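Local coordinates for maternal protein tudor (Drosophila melanogaster, PDB 4Q5W) that may act with the Piwi proteins Aubergine and AGO3 in the piRNA pathway that represses transposons, and is required for primordial germ cell formation and normal abdominal segmentation, at residues M52-F57 and L61-S66; V79-I82 and T87-V90; D25-I30 and T101-V106. All coordinates share one frame; numbering follows the deposited sequence.

Interaction 1 (M52-F57 and L61-S66)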
ATOM      1  N   MET A  52      -6.879  15.742   6.187  1.00 15.74           N
ATOM      2  CA  MET A  52      -7.609  14.627   5.610  1.00 14.89           C
ATOM      3  C   MET A  52      -8.603  15.163   4.593  1.00 17.77           C
ATOM      4  O   MET A  52      -9.236  16.190   4.820  1.00 22.25           O
ATOM      5  CB  MET A  52      -8.357  13.858   6.698  1.00 17.65           C
ATOM      6  CG  MET A  52      -7.512  13.547   7.919  1.00 24.33           C
ATOM      7  SD  MET A  52      -6.071  12.558   7.509  1.00 28.55           S
ATOM      8  CE  MET A  52      -6.823  11.238   6.616  1.00 13.29           C
ATOM      9  N   CYS A  53      -8.730  14.464   3.471  1.00 14.34           N
ATOM     10  CA  CYS A  53      -9.579  14.911   2.375  1.00 12.61           C
ATOM     11  C   CYS A  53      -9.859  13.738   1.431  1.00 16.82           C
ATOM     12  O   CYS A  53      -9.625  12.587   1.786  1.00 17.06           O
ATOM     13  CB  CYS A  53      -8.908  16.057   1.623  1.00 12.49           C
ATOM     14  SG  CYS A  53      -7.219  15.710   1.088  1.00 21.01           S
ATOM     15  N   VAL A  54     -10.384  14.034   0.246  1.00 13.88           N
ATOM     16  CA  VAL A  54     -10.633  13.016  -0.772  1.00 11.13           C
ATOM     17  C   VAL A  54     -10.035  13.490  -2.088  1.00 14.01           C
ATOM     18  O   VAL A  54     -10.095  14.681  -2.395  1.00 14.80           O
ATOM     19  CB  VAL A  54     -12.151  12.768  -0.970  1.00 11.20           C
ATOM     20  CG1 VAL A  54     -12.407  11.845  -2.158  1.00 13.05           C
ATOM     21  CG2 VAL A  54     -12.755  12.162   0.288  1.00 15.36           C
ATOM     22  N   VAL A  55      -9.440  12.586  -2.863  1.00 12.59           N
ATOM     23  CA  VAL A  55      -8.949  12.968  -4.183  1.00 16.02           C
ATOM     24  C   VAL A  55      -9.425  12.000  -5.253  1.00 18.12           C
ATOM     25  O   VAL A  55      -9.814  10.871  -4.945  1.00 16.18           O
ATOM     26  CB  VAL A  55      -7.405  13.030  -4.229  1.00 17.44           C
ATOM     27  CG1 VAL A  55      -6.874  13.995  -3.177  1.00 16.69           C
ATOM     28  CG2 VAL A  55      -6.806  11.634  -4.032  1.00 18.06           C
ATOM     29  N   GLN A  56      -9.400  12.441  -6.509  1.00 12.87           N
ATOM     30  CA  GLN A  56      -9.580  11.527  -7.633  1.00 17.25           C
ATOM     31  C   GLN A  56      -8.215  10.991  -8.044  1.00 18.73           C
ATOM     32  O   GLN A  56      -7.276  11.761  -8.213  1.00 20.26           O
ATOM     33  CB  GLN A  56     -10.246  12.232  -8.821  1.00 19.03           C
ATOM     34  CG  GLN A  56     -10.592  11.304  -9.991  1.00 21.49           C
ATOM     35  CD  GLN A  56     -11.488  11.970 -11.022  1.00 25.54           C
ATOM     36  OE1 GLN A  56     -11.459  13.189 -11.187  1.00 27.64           O
ATOM     37  NE2 GLN A  56     -12.298  11.173 -11.711  1.00 23.84           N
ATOM     38  N   PHE A  57      -8.105   9.670  -8.176  1.00 16.99           N
ATOM     39  CA  PHE A  57      -6.860   9.021  -8.594  1.00 16.25           C
ATOM     40  C   PHE A  57      -6.832   8.990 -10.116  1.00 18.86           C
ATOM     41  O   PHE A  57      -7.768   8.505 -10.745  1.00 17.95           O
ATOM     42  CB  PHE A  57      -6.820   7.597  -8.025  1.00 13.96           C
ATOM     43  CG  PHE A  57      -5.494   6.878  -8.189  1.00 18.52           C
ATOM     44  CD1 PHE A  57      -4.306   7.571  -8.335  1.00 18.02           C
ATOM     45  CD2 PHE A  57      -5.454   5.486  -8.157  1.00 24.75           C
ATOM     46  CE1 PHE A  57      -3.097   6.888  -8.469  1.00 19.92           C
ATOM     47  CE2 PHE A  57      -4.256   4.794  -8.284  1.00 19.01           C
ATOM     48  CZ  PHE A  57      -3.079   5.491  -8.441  1.00 18.41           C
ATOM     49  N   LEU A  61      -9.504   6.983 -12.246  1.00 23.46           N
ATOM     50  CA  LEU A  61     -10.552   8.013 -12.171  1.00 23.00           C
ATOM     51  C   LEU A  61     -11.544   7.856 -11.010  1.00 21.38           C
ATOM     52  O   LEU A  61     -12.562   8.542 -10.958  1.00 22.99           O
ATOM     53  CB  LEU A  61     -11.306   8.157 -13.505  1.00 26.43           C
ATOM     54  CG  LEU A  61     -10.537   8.749 -14.687  1.00 33.74           C
ATOM     55  CD1 LEU A  61     -11.469   9.004 -15.861  1.00 36.40           C
ATOM     56  CD2 LEU A  61      -9.826  10.027 -14.286  1.00 35.05           C
ATOM     57  N   GLU A  62     -11.243   6.974 -10.066  1.00 19.01           N
ATOM     58  CA  GLU A  62     -12.100   6.805  -8.900  1.00 16.08           C
ATOM     59  C   GLU A  62     -11.634   7.637  -7.710  1.00 17.45           C
ATOM     60  O   GLU A  62     -10.518   8.164  -7.701  1.00 16.51           O
ATOM     61  CB  GLU A  62     -12.181   5.326  -8.511  1.00 23.04           C
ATOM     62  CG  GLU A  62     -12.936   4.472  -9.524  1.00 26.58           C
ATOM     63  CD  GLU A  62     -13.023   3.020  -9.105  1.00 37.41           C
ATOM     64  OE1 GLU A  62     -12.368   2.652  -8.104  1.00 40.29           O
ATOM     65  OE2 GLU A  62     -13.746   2.250  -9.777  1.00 40.48           O
ATOM     66  N   PHE A  63     -12.483   7.725  -6.688  1.00 17.97           N
ATOM     67  CA  PHE A  63     -12.217   8.601  -5.546  1.00 18.44           C
ATOM     68  C   PHE A  63     -11.728   7.857  -4.303  1.00 15.71           C
ATOM     69  O   PHE A  63     -12.184   6.752  -4.015  1.00 18.72           O
ATOM     70  CB  PHE A  63     -13.455   9.451  -5.235  1.00 15.15           C
ATOM     71  CG  PHE A  63     -13.802  10.439  -6.326  1.00 17.13           C
ATOM     72  CD1 PHE A  63     -14.652  10.082  -7.362  1.00 19.80           C
ATOM     73  CD2 PHE A  63     -13.278  11.721  -6.315  1.00 14.89           C
ATOM     74  CE1 PHE A  63     -14.970  10.980  -8.368  1.00 21.90           C
ATOM     75  CE2 PHE A  63     -13.601  12.633  -7.315  1.00 21.35           C
ATOM     76  CZ  PHE A  63     -14.445  12.262  -8.344  1.00 24.44           C
ATOM     77  N   TYR A  64     -10.802   8.479  -3.575  1.00 10.72           N
ATOM     78  CA  TYR A  64     -10.115   7.844  -2.459  1.00 12.11           C
ATOM     79  C   TYR A  64      -9.951   8.778  -1.261  1.00 14.30           C
ATOM     80  O   TYR A  64      -9.716   9.982  -1.422  1.00 16.61           O
ATOM     81  CB  TYR A  64      -8.719   7.435  -2.907  1.00 10.05           C
ATOM     82  CG  TYR A  64      -8.701   6.327  -3.923  1.00 12.41           C
ATOM     83  CD1 TYR A  64      -8.871   6.585  -5.272  1.00 11.82           C
ATOM     84  CD2 TYR A  64      -8.489   5.017  -3.527  1.00 15.93           C
ATOM     85  CE1 TYR A  64      -8.851   5.554  -6.212  1.00 13.17           C
ATOM     86  CE2 TYR A  64      -8.458   3.985  -4.455  1.00 16.08           C
ATOM     87  CZ  TYR A  64      -8.633   4.259  -5.789  1.00 19.92           C
ATOM     88  OH  TYR A  64      -8.600   3.226  -6.703  1.00 23.07           O
ATOM     89  N   ARG A  65     -10.039   8.220  -0.059  1.00 13.99           N
ATOM     90  CA  ARG A  65      -9.666   8.972   1.121  1.00 11.63           C
ATOM     91  C   ARG A  65      -8.178   9.265   1.068  1.00 13.60           C
ATOM     92  O   ARG A  65      -7.379   8.389   0.729  1.00 12.40           O
ATOM     93  CB  ARG A  65      -9.979   8.194   2.393  1.00 11.28           C
ATOM     94  CG  ARG A  65     -11.464   7.946   2.600  1.00 10.43           C
ATOM     95  CD  ARG A  65     -11.748   7.701   4.062  1.00 10.73           C
ATOM     96  NE  ARG A  65     -11.136   6.460   4.532  1.00 15.65           N
ATOM     97  CZ  ARG A  65     -11.090   6.102   5.809  1.00 13.60           C
ATOM     98  NH1 ARG A  65     -10.514   4.954   6.161  1.00 15.68           N
ATOM     99  NH2 ARG A  65     -11.626   6.893   6.730  1.00 13.13           N
ATOM    100  N   SER A  66      -7.804  10.490   1.418  1.00 11.44           N
ATOM    101  CA  SER A  66      -6.420  10.919   1.276  1.00 10.20           C
ATOM    102  C   SER A  66      -5.930  11.762   2.438  1.00 14.83           C
ATOM    103  O   SER A  66      -6.721  12.356   3.166  1.00 15.32           O
ATOM    104  CB  SER A  66      -6.257  11.719  -0.015  1.00 13.86           C
ATOM    105  OG  SER A  66      -7.220  12.765  -0.069  1.00 24.55           O
TER

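Interaction 2 (V79-I82 and T87-V90)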
ATOM      1  N   VAL A  79      -0.183  13.443  -2.081  1.00 14.20           N
ATOM      2  CA  VAL A  79      -1.058  12.858  -1.077  1.00 12.13           C
ATOM      3  C   VAL A  79      -0.819  11.360  -0.959  1.00 11.43           C
ATOM      4  O   VAL A  79      -0.279  10.743  -1.874  1.00 14.32           O
ATOM      5  CB  VAL A  79      -2.539  13.073  -1.437  1.00 15.46           C
ATOM      6  CG1 VAL A  79      -2.827  14.556  -1.647  1.00 14.30           C
ATOM      7  CG2 VAL A  79      -2.907  12.273  -2.682  1.00 14.70           C
ATOM      8  N   ILE A  80      -1.216  10.795   0.178  1.00 12.68           N
ATOM      9  CA  ILE A  80      -1.288   9.345   0.338  1.00 13.78           C
ATOM     10  C   ILE A  80      -2.751   8.908   0.269  1.00 14.87           C
ATOM     11  O   ILE A  80      -3.630   9.550   0.852  1.00 14.08           O
ATOM     12  CB  ILE A  80      -0.620   8.851   1.657  1.00 14.42           C
ATOM     13  CG1 ILE A  80      -0.809   7.335   1.823  1.00 17.51           C
ATOM     14  CG2 ILE A  80      -1.169   9.574   2.870  1.00 13.84           C
ATOM     15  CD1 ILE A  80      -0.043   6.741   3.021  1.00 19.57           C
ATOM     16  N   LEU A  81      -3.022   7.836  -0.471  1.00 12.53           N
ATOM     17  CA  LEU A  81      -4.353   7.238  -0.461  1.00 11.92           C
ATOM     18  C   LEU A  81      -4.389   6.317   0.744  1.00 12.12           C
ATOM     19  O   LEU A  81      -3.924   5.165   0.678  1.00 14.72           O
ATOM     20  CB  LEU A  81      -4.623   6.465  -1.752  1.00 11.95           C
ATOM     21  CG  LEU A  81      -4.315   7.221  -3.060  1.00 13.30           C
ATOM     22  CD1 LEU A  81      -4.736   6.402  -4.272  1.00 16.19           C
ATOM     23  CD2 LEU A  81      -4.978   8.598  -3.081  1.00 12.47           C
ATOM     24  N   ILE A  82      -4.918   6.839   1.846  1.00 11.41           N
ATOM     25  CA  ILE A  82      -4.730   6.234   3.163  1.00 14.01           C
ATOM     26  C   ILE A  82      -5.218   4.800   3.298  1.00 12.21           C
ATOM     27  O   ILE A  82      -4.680   4.033   4.100  1.00 13.79           O
ATOM     28  CB  ILE A  82      -5.344   7.082   4.288  1.00 12.72           C
ATOM     29  CG1 ILE A  82      -6.861   7.221   4.103  1.00 13.05           C
ATOM     30  CG2 ILE A  82      -4.660   8.439   4.346  1.00 14.32           C
ATOM     31  CD1 ILE A  82      -7.568   7.729   5.348  1.00 11.56           C
ATOM     32  N   THR A  87       1.065   6.709  -3.116  1.00 10.28           N
ATOM     33  CA  THR A  87       1.010   8.163  -3.165  1.00 10.84           C
ATOM     34  C   THR A  87       0.772   8.646  -4.590  1.00 16.88           C
ATOM     35  O   THR A  87       0.975   7.913  -5.557  1.00 19.48           O
ATOM     36  CB  THR A  87       2.300   8.812  -2.622  1.00 19.13           C
ATOM     37  OG1 THR A  87       3.390   8.584  -3.525  1.00 19.24           O
ATOM     38  CG2 THR A  87       2.645   8.274  -1.247  1.00 20.05           C
ATOM     39  N   THR A  88       0.351   9.897  -4.719  1.00 18.54           N
ATOM     40  CA  THR A  88       0.102  10.458  -6.034  1.00 19.66           C
ATOM     41  C   THR A  88       0.021  11.964  -5.916  1.00 18.27           C
ATOM     42  O   THR A  88      -0.062  12.504  -4.806  1.00 17.19           O
ATOM     43  CB  THR A  88      -1.195   9.889  -6.656  1.00 20.32           C
ATOM     44  OG1 THR A  88      -1.307  10.318  -8.017  1.00 22.89           O
ATOM     45  CG2 THR A  88      -2.411  10.338  -5.883  1.00 18.87           C
ATOM     46  N   VAL A  89       0.049  12.641  -7.056  1.00 16.90           N
ATOM     47  CA  VAL A  89       0.020  14.098  -7.079  1.00 21.17           C
ATOM     48  C   VAL A  89      -1.238  14.569  -7.775  1.00 24.16           C
ATOM     49  O   VAL A  89      -1.527  14.158  -8.904  1.00 23.03           O
ATOM     50  CB  VAL A  89       1.247  14.677  -7.797  1.00 21.74           C
ATOM     51  CG1 VAL A  89       1.068  16.165  -8.046  1.00 19.90           C
ATOM     52  CG2 VAL A  89       2.501  14.411  -6.983  1.00 20.34           C
ATOM     53  N   VAL A  90      -1.990  15.427  -7.090  1.00 21.80           N
ATOM     54  CA  VAL A  90      -3.261  15.915  -7.600  1.00 20.60           C
ATOM     55  C   VAL A  90      -3.276  17.440  -7.586  1.00 19.35           C
ATOM     56  O   VAL A  90      -2.439  18.078  -6.935  1.00 20.88           O
ATOM     57  CB  VAL A  90      -4.433  15.391  -6.755  1.00 18.23           C
ATOM     58  CG1 VAL A  90      -4.393  13.864  -6.673  1.00 22.21           C
ATOM     59  CG2 VAL A  90      -4.374  15.986  -5.364  1.00 19.26           C
TER

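Interaction 3 (D25-I30 and T101-V106)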
ATOM      1  N   ASP A  25     -12.631  -6.361   4.122  1.00 14.40           N
ATOM      2  CA  ASP A  25     -12.973  -6.286   2.697  1.00 15.51           C
ATOM      3  C   ASP A  25     -14.311  -5.591   2.424  1.00 12.85           C
ATOM      4  O   ASP A  25     -14.416  -4.779   1.501  1.00 17.39           O
ATOM      5  CB  ASP A  25     -12.994  -7.674   2.057  1.00 16.02           C
ATOM      6  CG  ASP A  25     -11.618  -8.270   1.920  1.00 20.61           C
ATOM      7  OD1 ASP A  25     -10.621  -7.518   2.015  1.00 17.56           O
ATOM      8  OD2 ASP A  25     -11.542  -9.496   1.699  1.00 21.83           O
ATOM      9  N   SER A  26     -15.327  -5.905   3.220  1.00 13.35           N
ATOM     10  CA  SER A  26     -16.645  -5.309   3.028  1.00 13.81           C
ATOM     11  C   SER A  26     -16.619  -3.840   3.395  1.00 14.55           C
ATOM     12  O   SER A  26     -17.291  -3.035   2.758  1.00 14.19           O
ATOM     13  CB  SER A  26     -17.726  -6.018   3.852  1.00 14.87           C
ATOM     14  OG  SER A  26     -17.985  -7.314   3.345  1.00 22.63           O
ATOM     15  N   LEU A  27     -15.852  -3.499   4.431  1.00 13.94           N
ATOM     16  CA  LEU A  27     -15.696  -2.101   4.821  1.00 12.28           C
ATOM     17  C   LEU A  27     -15.031  -1.294   3.710  1.00 15.08           C
ATOM     18  O   LEU A  27     -15.441  -0.172   3.430  1.00 16.58           O
ATOM     19  CB  LEU A  27     -14.885  -1.971   6.114  1.00 12.11           C
ATOM     20  CG  LEU A  27     -14.476  -0.544   6.500  1.00 16.90           C
ATOM     21  CD1 LEU A  27     -15.705   0.333   6.736  1.00 18.62           C
ATOM     22  CD2 LEU A  27     -13.559  -0.537   7.718  1.00 19.65           C
ATOM     23  N   MET A  28     -13.990  -1.851   3.093  1.00 15.05           N
ATOM     24  CA  MET A  28     -13.324  -1.175   1.981  1.00 15.44           C
ATOM     25  C   MET A  28     -14.309  -0.978   0.817  1.00 14.75           C
ATOM     26  O   MET A  28     -14.348   0.079   0.188  1.00 15.19           O
ATOM     27  CB  MET A  28     -12.098  -1.975   1.513  1.00 11.10           C
ATOM     28  CG  MET A  28     -11.199  -1.244   0.523  1.00 14.54           C
ATOM     29  SD  MET A  28     -10.341   0.164   1.255  1.00 13.50           S
ATOM     30  CE  MET A  28     -11.258   1.558   0.581  1.00 15.60           C
ATOM     31  N   ASP A  29     -15.101  -2.003   0.534  1.00 18.32           N
ATOM     32  CA  ASP A  29     -16.081  -1.916  -0.542  1.00 16.61           C
ATOM     33  C   ASP A  29     -17.092  -0.805  -0.294  1.00 15.45           C
ATOM     34  O   ASP A  29     -17.451  -0.088  -1.223  1.00 15.26           O
ATOM     35  CB  ASP A  29     -16.818  -3.238  -0.735  1.00 19.92           C
ATOM     36  CG  ASP A  29     -15.960  -4.296  -1.402  1.00 28.10           C
ATOM     37  OD1 ASP A  29     -14.818  -3.986  -1.806  1.00 30.87           O
ATOM     38  OD2 ASP A  29     -16.438  -5.439  -1.527  1.00 31.62           O
ATOM     39  N   ILE A  30     -17.552  -0.675   0.950  1.00 14.16           N
ATOM     40  CA  ILE A  30     -18.533   0.359   1.297  1.00 13.32           C
ATOM     41  C   ILE A  30     -17.929   1.754   1.174  1.00 13.24           C
ATOM     42  O   ILE A  30     -18.592   2.686   0.716  1.00 17.75           O
ATOM     43  CB  ILE A  30     -19.098   0.147   2.726  1.00 19.53           C
ATOM     44  CG1 ILE A  30     -19.978  -1.107   2.764  1.00 22.20           C
ATOM     45  CG2 ILE A  30     -19.913   1.332   3.163  1.00 24.47           C
ATOM     46  CD1 ILE A  30     -20.192  -1.670   4.160  1.00 20.07           C
ATOM     47  N   THR A 101     -14.959  10.339   9.076  1.00 16.18           N
ATOM     48  CA  THR A 101     -13.991  11.007   9.949  0.50 15.30           C
ATOM     49  C   THR A 101     -13.307  10.094  10.973  1.00 12.89           C
ATOM     50  O   THR A 101     -12.106  10.200  11.212  1.00 16.02           O
ATOM     51  CB  THR A 101     -14.652  12.175  10.699  0.50 16.60           C
ATOM     52  OG1 THR A 101     -15.334  13.015   9.760  0.50 15.77           O
ATOM     53  CG2 THR A 101     -13.607  12.984  11.457  0.50 17.63           C
ATOM     54  N   LEU A 102     -14.081   9.205  11.587  1.00 13.99           N
ATOM     55  CA  LEU A 102     -13.540   8.365  12.660  1.00 14.71           C
ATOM     56  C   LEU A 102     -13.136   6.955  12.230  1.00 16.92           C
ATOM     57  O   LEU A 102     -12.695   6.159  13.052  1.00 21.10           O
ATOM     58  CB  LEU A 102     -14.555   8.262  13.794  1.00 16.39           C
ATOM     59  CG  LEU A 102     -14.952   9.610  14.387  1.00 18.81           C
ATOM     60  CD1 LEU A 102     -16.168   9.445  15.263  1.00 21.68           C
ATOM     61  CD2 LEU A 102     -13.785  10.152  15.176  1.00 22.71           C
ATOM     62  N   ILE A 103     -13.299   6.647  10.953  1.00 14.74           N
ATOM     63  CA  ILE A 103     -12.945   5.326  10.445  1.00 11.49           C
ATOM     64  C   ILE A 103     -11.447   5.267  10.152  1.00 15.86           C
ATOM     65  O   ILE A 103     -10.949   5.995   9.303  1.00 15.19           O
ATOM     66  CB  ILE A 103     -13.714   4.994   9.150  1.00 12.70           C
ATOM     67  CG1 ILE A 103     -15.214   5.287   9.323  1.00 13.97           C
ATOM     68  CG2 ILE A 103     -13.452   3.546   8.726  1.00 15.90           C
ATOM     69  CD1 ILE A 103     -15.895   4.454  10.389  1.00 15.10           C
ATOM     70  N   LYS A 104     -10.736   4.385  10.845  1.00 12.76           N
ATOM     71  CA  LYS A 104      -9.294   4.245  10.642  1.00 11.02           C
ATOM     72  C   LYS A 104      -8.954   3.816   9.206  1.00 10.41           C
ATOM     73  O   LYS A 104      -9.790   3.240   8.508  1.00 11.70           O
ATOM     74  CB  LYS A 104      -8.702   3.231  11.637  1.00 18.36           C
ATOM     75  CG  LYS A 104      -8.907   3.561  13.099  1.00 25.17           C
ATOM     76  CD  LYS A 104      -8.106   4.778  13.543  1.00 33.97           C
ATOM     77  CE  LYS A 104      -8.287   5.017  15.036  1.00 37.49           C
ATOM     78  NZ  LYS A 104      -8.497   6.455  15.357  1.00 41.97           N
ATOM     79  N   PRO A 105      -7.725   4.115   8.754  1.00 11.35           N
ATOM     80  CA  PRO A 105      -7.310   3.624   7.435  1.00 10.09           C
ATOM     81  C   PRO A 105      -7.449   2.110   7.369  1.00 10.54           C
ATOM     82  O   PRO A 105      -7.143   1.410   8.336  1.00 13.38           O
ATOM     83  CB  PRO A 105      -5.826   4.006   7.366  1.00 14.35           C
ATOM     84  CG  PRO A 105      -5.660   5.117   8.319  1.00 14.99           C
ATOM     85  CD  PRO A 105      -6.649   4.868   9.424  1.00 14.41           C
ATOM     86  N   VAL A 106      -7.899   1.614   6.228  1.00  9.69           N
ATOM     87  CA  VAL A 106      -8.152   0.187   6.066  1.00 11.44           C
ATOM     88  C   VAL A 106      -6.834  -0.589   6.085  1.00 14.52           C
ATOM     89  O   VAL A 106      -6.651  -1.497   6.909  1.00 11.49           O
ATOM     90  CB  VAL A 106      -8.924  -0.066   4.776  1.00 12.10           C
ATOM     91  CG1 VAL A 106      -9.008  -1.560   4.470  1.00 10.94           C
ATOM     92  CG2 VAL A 106     -10.319   0.540   4.891  1.00 12.32           C
TER

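Interaction 1 (M52-F57 and L61-S66)
Cys53 and Val55 form antiparallel hydrogen-bonded pairs with Ser66 and Tyr64, while Val54-Arg65 and Gln56-Phe63 are non-hydrogen-bonded pairs, on strand axes that come within 4.4 Å. Near the turn, CG of Gln56 stands anti to its own backbone nitrogen (chi1 -174°) and the extended chain carries the amide on to Leu61. Gln56 NE2 donates an almost straight bond of 2.7 Å to Leu61 O, which lies near the amide plane. On the way CG passes over one face of the Phe63 ring, toward its rim, with the amide turned only 15° from the ring plane. With an alanine in place of Gln56, Leu61 O would probably lose this donor and the Phe63 ring the cover given by CG and the amide. Phe57 directs a ring edge at the face of Tyr64 in an offset edge-to-face pair, centroids 5.7 Å apart and planes at 89°; Asp60 binds the Tyr64 hydroxyl. Farther along, Ser66 OG makes a weak bond to Cys53 O, already the acceptor for Ser66 N, and lies 3.4 Å from Val55 CG1. This is the first beta hairpin in the antiparallel sheet of the Tudor domain (SH3 clan), within extended Tudor 9 of the long protein.

Interaction 2 (V79-I82 and T87-V90)
Thr87 sits opposite Ile80 in an antiparallel non-hydrogen-bonded pair, with a CA-H...O contact of 3.2 Å from Thr87 CA to Val79 O. Thr87 CB is almost as near, 3.3 Å from Val79 O. Next comes Thr88, hydrogen-bonded to Val79 in both directions: Val79 N reaches Thr88 O over 2.9 Å, and Thr88 N reaches Val79 O over 3.0 Å. The side chains of this pair lie alongside one another, pointing the same way. With OG1 of Thr88 anti to the backbone nitrogen (chi1 -172°), the methyl is turned in between nitrogen and carbonyl carbon, where CG2 rests 3.8 Å from Val79 CG2 and 4.2 Å from Leu81 CD2, the leucine crossing it at a slant. Val90 points toward segment 79-82, and its CG2 approaches Val79 CG1 to 4.3 Å, while Val55 of strand 52-56 also packs on Val90. The short strand axes run at 127°, well off a straight antiparallel course, in this hairpin of strands 77-81 and 87-90, the latter an outermost strand of the Tudor sheet in this chain. Between the segments the bonding is all main chain and the side chains add apolar contacts; the Val79-Thr88 pair, together with the Val90-Tyr77 backbone bond, probably sets the register.

Interaction 3 (D25-I30 and T101-V106)
Met28 and Val106 make the close part of this contact, the thioether sulfur of the helix residue lying against the branched end of the valine. Met28 SD lies 3.7 Å from Val106 CG2 and almost as near to CB and CG1 of that valine, meeting all three side-chain carbons. CG of Met28 is anti to the backbone nitrogen (chi1 -170°) and the chain then bends at both following torsions, bringing the sulfur obliquely across the valine. Both residues are buried, and Gln20 of strand 16-21 packs against each of them. One helix position back, the packing is looser: Leu27 CD2 is 4.2 Å from Ile103 CG2 and 4.4 Å from Val106 CG2, and Leu27 and Ile103 are both partly exposed. No hydrogen bond joins the two segments; the loop is held by its backbone: Val106 O binds Lys24, the Ile103 and Lys104 carbonyls bind Arg65, and Val106 N binds Asp83 OD1, which is also salt-bridged to Arg65. The contact lays helix 25-37 on the chain leading from the Tudor sheet to strand 108-112, consistent with a link between Tudor core and SN-like (staphylococcal nuclease-like) domain, as in other extended Tudor domains.

Overall arrangement
Interactions 1 and 2 belong to one antiparallel sheet, and their two hairpins lie edge to edge, strand 63-71 against 77-81; there Arg65 O probably accepts a hydrogen bond from Ile82 N, and Val55 CG2 packs on Leu81 CD2. Interaction 2 is the buried one; interaction 1 has a buried centre and exposed ends and is richer in polar and aromatic contacts. Interaction 3 lies about 17 Å from interaction 2, centre to centre, outside the sheet; it is partly buried and purely apolar between its segments. Arg65 of interaction 1 is its polar tie to the sheet, while Pro105 packs on Ile82 of interaction 2.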